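Local coordinates for DUF6844 domain-containing protein (Francisella tularensis subsp. tularensis, PDB 4QVR), which is of unknown function but contains a DUF6844 domain and probably carries a signal sequence, consistent with export from the cytoplasm, at residues D220-T223 / P224-K228; N209-E213 / Q214-P218; V271-D275 / K276-M280. One frame throughout, in Å; residues are numbered along the deposited sequence.

Contact 1 (D220-T223 / P224-K228)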
# COMPACT_ATOMS: atom_id res chain seq x y z
N ASP A 220 -35.78 6.18 17.25
CA ASP A 220 -34.64 6.20 18.15
C ASP A 220 -34.29 7.63 18.60
O ASP A 220 -33.42 7.80 19.47
CB ASP A 220 -33.42 5.52 17.50
CG ASP A 220 -33.62 4.03 17.32
OD1 ASP A 220 -34.55 3.46 17.95
OD2 ASP A 220 -32.85 3.41 16.58
N PHE A 221 -34.96 8.63 18.03
CA PHE A 221 -34.74 10.02 18.38
C PHE A 221 -36.07 10.65 18.77
O PHE A 221 -37.11 10.34 18.17
CB PHE A 221 -34.11 10.75 17.20
CG PHE A 221 -32.91 10.05 16.64
CD1 PHE A 221 -31.68 10.16 17.27
CD2 PHE A 221 -33.01 9.25 15.51
CE1 PHE A 221 -30.57 9.50 16.77
CE2 PHE A 221 -31.90 8.59 15.01
CZ PHE A 221 -30.68 8.71 15.64
N ALA A 222 -36.05 11.54 19.76
CA ALA A 222 -37.29 12.15 20.27
C ALA A 222 -37.59 13.59 19.82
O ALA A 222 -38.73 14.03 19.94
CB ALA A 222 -37.28 12.08 21.79
N THR A 223 -36.59 14.30 19.31
CA THR A 223 -36.78 15.68 18.89
C THR A 223 -36.44 15.81 17.41
O THR A 223 -35.73 14.96 16.89
CB THR A 223 -35.80 16.61 19.63
OG1 THR A 223 -35.55 16.12 20.95
CG2 THR A 223 -36.32 18.06 19.69
N PRO A 224 -36.96 16.85 16.73
CA PRO A 224 -36.50 17.02 15.35
C PRO A 224 -35.04 17.52 15.30
O PRO A 224 -34.34 17.27 14.33
CB PRO A 224 -37.48 18.03 14.76
CG PRO A 224 -38.69 17.95 15.63
CD PRO A 224 -38.15 17.67 17.01
N GLU A 225 -34.58 18.23 16.34
CA GLU A 225 -33.18 18.68 16.40
C GLU A 225 -32.26 17.49 16.58
O GLU A 225 -31.13 17.51 16.11
CB GLU A 225 -32.92 19.68 17.54
CG GLU A 225 -33.41 21.10 17.30
CD GLU A 225 -32.86 21.71 16.02
OE1 GLU A 225 -31.65 21.55 15.75
OE2 GLU A 225 -33.64 22.36 15.28
N GLU A 226 -32.75 16.48 17.28
CA GLU A 226 -31.96 15.29 17.52
C GLU A 226 -31.87 14.49 16.22
O GLU A 226 -30.84 13.87 15.92
CB GLU A 226 -32.58 14.49 18.66
CG GLU A 226 -31.71 13.36 19.16
CD GLU A 226 -32.16 12.80 20.49
OE1 GLU A 226 -33.13 13.34 21.10
OE2 GLU A 226 -31.53 11.82 20.95
N LYS A 227 -32.94 14.54 15.43
CA LYS A 227 -32.97 13.88 14.13
C LYS A 227 -32.07 14.62 13.15
O LYS A 227 -31.33 14.00 12.39
CB LYS A 227 -34.39 13.81 13.57
CG LYS A 227 -35.30 12.86 14.33
CD LYS A 227 -36.74 12.93 13.84
CE LYS A 227 -37.61 11.91 14.56
NZ LYS A 227 -39.02 11.94 14.11
N LYS A 228 -32.15 15.95 13.16
CA LYS A 228 -31.33 16.77 12.26
C LYS A 228 -29.82 16.57 12.46
O LYS A 228 -29.07 16.54 11.48
CB LYS A 228 -31.67 18.26 12.41
CG LYS A 228 -33.06 18.64 11.91
CD LYS A 228 -33.45 20.03 12.37
CE LYS A 228 -34.88 20.37 12.00
NZ LYS A 228 -35.24 21.71 12.55
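F221 and T223 meet the first turn of helix 224-246 as the chain swings in from an extended residue, F221, to helical angles at P224, bringing the CA atoms of F221 and K227 to 6.0 Å. The T223 carbonyl serves that turn: K227 N donates to T223 O at 3.2 Å, and E226 N adds a weak bond to the same oxygen. K227 also lays its chain by this oxygen, with K227 CG 3.3 Å from T223 O. F221, two residues before the N-cap, packs on the aliphatic parts of E226 and K227. Its CB rests 3.8 Å from K227 CG, while ring atom CD1 reaches E226 CG at 3.7 Å; the planes of the ring and the E226 carboxylate are 69° apart. E226 gets there by setting CG anti to its own N (chi1 -170°) and running on extended, which carries the side chain back over the loop, with OE1 3.7 Å from both A222 N and T223 OG1. The K227 chain is extended as well, and its ammonium forms a salt bridge with D208 on helix 203-213. Farther round, K228 NZ bonds E225 OE2 at 3.2 Å in a salt bridge, meeting the oxygen from above the carboxylate plane. T223 is the N-cap residue, yet its hydroxyl makes no capping bond; P224 follows as the first helical residue, where a proline ring costs no helix hydrogen bond. The arrangement is that of a proline-started helix N-terminus, flanked by apolar contact between F221 and the first turn.

Contact 2 (N209-E213 / Q214-P218)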
# COMPACT_ATOMS: atom_id res chain seq x y z
N ASN A 209 -37.84 10.45 6.30
CA ASN A 209 -37.47 9.73 5.09
C ASN A 209 -35.94 9.73 4.90
O ASN A 209 -35.34 8.72 4.52
CB ASN A 209 -38.14 10.34 3.84
CG ASN A 209 -39.62 9.97 3.69
OD1 ASN A 209 -40.27 9.43 4.60
ND2 ASN A 209 -40.14 10.26 2.50
N GLN A 210 -35.32 10.86 5.16
CA GLN A 210 -33.87 10.96 5.01
C GLN A 210 -33.14 10.10 6.02
O GLN A 210 -32.12 9.51 5.71
CB GLN A 210 -33.42 12.40 5.16
CG GLN A 210 -33.86 13.29 4.02
CD GLN A 210 -33.34 14.69 4.22
OE1 GLN A 210 -32.29 15.05 3.68
NE2 GLN A 210 -34.01 15.45 5.05
N LEU A 211 -33.65 10.04 7.24
CA LEU A 211 -33.04 9.16 8.23
C LEU A 211 -33.15 7.71 7.77
O LEU A 211 -32.18 6.99 7.80
CB LEU A 211 -33.70 9.28 9.59
CG LEU A 211 -33.52 10.59 10.36
CD1 LEU A 211 -34.38 10.54 11.62
CD2 LEU A 211 -32.07 10.82 10.73
N LYS A 212 -34.33 7.29 7.34
CA LYS A 212 -34.52 5.92 6.91
C LYS A 212 -33.67 5.60 5.72
O LYS A 212 -33.22 4.47 5.56
CB LYS A 212 -35.97 5.64 6.56
CG LYS A 212 -36.92 5.59 7.73
CD LYS A 212 -38.35 5.40 7.22
CE LYS A 212 -39.38 5.41 8.33
NZ LYS A 212 -40.77 5.38 7.78
N GLU A 213 -33.48 6.56 4.83
CA GLU A 213 -32.64 6.32 3.66
C GLU A 213 -31.23 5.90 4.10
O GLU A 213 -30.60 5.04 3.47
CB GLU A 213 -32.58 7.57 2.81
CG GLU A 213 -31.70 7.45 1.57
CD GLU A 213 -31.63 8.75 0.80
OE1 GLU A 213 -30.87 8.79 -0.18
OE2 GLU A 213 -32.34 9.74 1.16
N GLN A 214 -30.76 6.51 5.18
CA GLN A 214 -29.44 6.25 5.74
C GLN A 214 -29.45 5.06 6.69
O GLN A 214 -28.45 4.78 7.34
CB GLN A 214 -28.90 7.50 6.48
CG GLN A 214 -28.86 8.77 5.62
CD GLN A 214 -27.98 8.62 4.37
OE1 GLN A 214 -28.43 8.87 3.24
NE2 GLN A 214 -26.75 8.18 4.57
N GLY A 215 -30.57 4.34 6.78
CA GLY A 215 -30.65 3.18 7.67
C GLY A 215 -30.99 3.46 9.12
O GLY A 215 -31.12 2.53 9.92
N LEU A 216 -31.14 4.73 9.48
CA LEU A 216 -31.49 5.10 10.86
C LEU A 216 -32.98 4.95 11.14
O LEU A 216 -33.80 4.97 10.21
CB LEU A 216 -31.06 6.54 11.13
CG LEU A 216 -29.56 6.82 11.00
CD1 LEU A 216 -29.28 8.32 10.99
CD2 LEU A 216 -28.80 6.11 12.11
N ASN A 217 -33.34 4.80 12.41
CA ASN A 217 -34.74 4.67 12.80
C ASN A 217 -35.18 5.96 13.50
O ASN A 217 -34.70 6.27 14.59
CB ASN A 217 -34.93 3.46 13.70
CG ASN A 217 -36.39 3.19 14.03
OD1 ASN A 217 -37.17 4.10 14.32
ND2 ASN A 217 -36.77 1.92 14.01
N PRO A 218 -36.09 6.73 12.87
CA PRO A 218 -36.60 8.00 13.43
C PRO A 218 -37.13 7.91 14.87
O PRO A 218 -37.14 8.90 15.59
CB PRO A 218 -37.74 8.39 12.49
CG PRO A 218 -37.52 7.61 11.25
CD PRO A 218 -36.79 6.36 11.63
O HOH W 1 -30.62 10.60 3.77
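L211 and K212 offer their carbonyls to the residues that leave helix 203-213, and the pattern is a Schellman motif with G215, at positive phi, as its C-prime residue. The outer bond, L216 N to L211 O, measures 3.0 Å. The inner one, G215 N to K212 O, is 2.9 Å and comes in steeply, 71° out of the carbonyl plane. Q214 N is shared less firmly: it makes weak bonds to Q210 O and to L211 O, so the L211 oxygen takes one good and one weak donor. Q210 O has a further partner in a water, which donates to it at 2.7 Å and also to Q214 OE1 at 2.8 Å, although not both need hold at once because the water has more acceptors nearby than protons. Q214 CG, beside its own backbone N, lies close to Q210 O, and the bend at chi2 (-59°) then turns the amide to the water and alongside the E213 carboxylate, the two planes 54° apart. On the backbone side, K212 CA-H points at L216 O, a CA-H...O contact. Apolar groups finish the turn. L211 sends one branch each way: CD2 meets L216 CD1 at 3.8 Å, and CD1 lies against P218, nearest its CA. The extended K212 chain runs across the proline ring, CG to P218 CD being 4.0 Å. N217 OD1 accepts from N219 N in the loop beyond. The buried L211 also touches K227 and L231 of helix 224-246, with Q210 on L231 and L216 on Q234, so this helix end and its returning loop lie against the flank of that following long helix.

Contact 3 (V271-D275 / K276-M280)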
# COMPACT_ATOMS: atom_id res chain seq x y z
N VAL A 271 4.72 4.65 4.04
CA VAL A 271 3.97 5.30 2.95
C VAL A 271 3.96 6.85 3.14
O VAL A 271 4.13 7.35 4.26
CB VAL A 271 2.51 4.80 2.84
CG1 VAL A 271 2.44 3.30 2.49
CG2 VAL A 271 1.69 5.11 4.09
N ILE A 272 3.81 7.58 2.03
CA ILE A 272 3.70 9.02 2.05
C ILE A 272 2.48 9.38 1.21
O ILE A 272 2.12 8.62 0.33
CB ILE A 272 4.89 9.72 1.39
CG1 ILE A 272 4.90 9.38 -0.10
CG2 ILE A 272 6.16 9.38 2.12
CD1 ILE A 272 6.01 9.97 -0.89
N TYR A 273 1.85 10.51 1.51
CA TYR A 273 0.75 11.00 0.71
C TYR A 273 1.21 12.18 -0.11
O TYR A 273 1.90 13.05 0.41
CB TYR A 273 -0.43 11.48 1.56
CG TYR A 273 -1.52 12.05 0.66
CD1 TYR A 273 -2.37 11.22 -0.03
CD2 TYR A 273 -1.65 13.43 0.47
CE1 TYR A 273 -3.34 11.74 -0.88
CE2 TYR A 273 -2.63 13.95 -0.36
CZ TYR A 273 -3.47 13.08 -1.04
OH TYR A 273 -4.44 13.57 -1.90
N SER A 274 0.79 12.24 -1.37
CA SER A 274 1.14 13.35 -2.25
C SER A 274 -0.01 13.75 -3.16
O SER A 274 -0.46 12.94 -3.96
CB SER A 274 2.35 12.98 -3.13
OG SER A 274 2.46 13.89 -4.24
N ASP A 275 -0.49 14.99 -3.02
CA ASP A 275 -1.52 15.52 -3.94
C ASP A 275 -1.05 15.42 -5.37
O ASP A 275 -1.81 15.05 -6.25
CB ASP A 275 -1.85 16.99 -3.65
CG ASP A 275 -2.86 17.16 -2.55
OD1 ASP A 275 -3.85 16.38 -2.50
OD2 ASP A 275 -2.70 18.11 -1.75
N LYS A 276 0.21 15.75 -5.61
CA LYS A 276 0.74 15.71 -6.97
C LYS A 276 0.65 14.32 -7.56
O LYS A 276 0.24 14.17 -8.71
CB LYS A 276 2.16 16.25 -7.00
CG LYS A 276 2.19 17.70 -6.57
CD LYS A 276 3.55 18.35 -6.70
CE LYS A 276 3.41 19.84 -6.43
NZ LYS A 276 4.70 20.57 -6.53
N ILE A 277 1.01 13.31 -6.78
CA ILE A 277 0.88 11.92 -7.22
C ILE A 277 -0.60 11.62 -7.46
O ILE A 277 -0.95 11.01 -8.47
CB ILE A 277 1.50 10.93 -6.22
CG1 ILE A 277 3.01 11.08 -6.23
CG2 ILE A 277 1.11 9.49 -6.56
CD1 ILE A 277 3.66 10.71 -7.56
N LYS A 278 -1.47 12.04 -6.55
CA LYS A 278 -2.90 11.84 -6.78
C LYS A 278 -3.33 12.51 -8.11
O LYS A 278 -4.07 11.92 -8.89
CB LYS A 278 -3.75 12.41 -5.65
CG LYS A 278 -5.23 12.38 -6.00
CD LYS A 278 -6.11 12.93 -4.89
CE LYS A 278 -7.56 12.89 -5.32
NZ LYS A 278 -8.47 13.22 -4.20
N GLY A 279 -2.87 13.74 -8.33
CA GLY A 279 -3.20 14.52 -9.53
C GLY A 279 -2.59 13.96 -10.80
O GLY A 279 -3.16 14.09 -11.88
N MSE A 280 -1.42 13.35 -10.68
CA MSE A 280 -0.76 12.74 -11.82
C MSE A 280 -1.60 11.59 -12.32
O MSE A 280 -1.86 11.48 -13.52
CB MSE A 280 0.62 12.28 -11.39
CG MSE A 280 1.41 11.69 -12.55
SE MSE A 280 2.71 10.42 -11.81
CE MSE A 280 1.53 8.98 -11.16
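Y273 brings the hydroxyl at the outer end of its ring to the K278 side chain, Y273 OH lying 3.5 Å from K278 CD; the ring also meets that of Y153, planes about 15° apart. The setting is a strand-to-helix turn with a serine N-cap: strand 264-273, the middle strand of a three-stranded antiparallel sheet, runs through S274 straight into helix 275-285. The Y273 hydroxyl donates to D275 OD1 at 2.9 Å, approaching from 37° above the carboxylate plane, so that the tyrosine oxygen sits between this carboxylate and the extended lysine chain, which crosses the tyrosine obliquely. Beyond that crossing K278 NZ finds its partner in N247, whereas D275 OD1 and K278 NZ stay 5.8 Å apart, opposite charges that probably attract weakly without forming a salt bridge. S274 caps the first turn: with OG swung anti to the backbone N (chi1 164°), the hydroxyl accepts from I277 N at 3.0 Å, nearly straight. The main chain adds two more bonds, K278 N to S274 O at 2.9 Å and G279 N to D275 O at 2.7 Å. S274 thus receives one backbone N-H on its side chain and another on its carbonyl. Backbone bonds from Y273 to Y117 and from S274 to G250 hold the strand end, and K276 NZ bonds D65 O at the start of the modelled chain. I277 packs back on the capping residue. Within the cap itself, the I277 CG1 methylene sits 3.5 Å from S274 OG, directly beside the oxygen that holds its own N-H.

Contacts 2 and 1 follow each other along the chain as the end of one helix and the start of the next, with centres 11 Å apart. They touch directly: K227 CE lies 3.2 Å from P218 O, and K227 O lies 3.7 Å from L211 CD2, so K227 serves both. Contact 3 is remote. Its centre is 41 Å from that of contact 1 and 36 Å from that of contact 2, with nearest atoms about 26 and 21 Å away. Helix 224-246 leads from the outlying pair back toward the body of the chain, where contact 3 lies. All three contacts fall inside the DUF6844 range and mark helix ends: two starts and one stop.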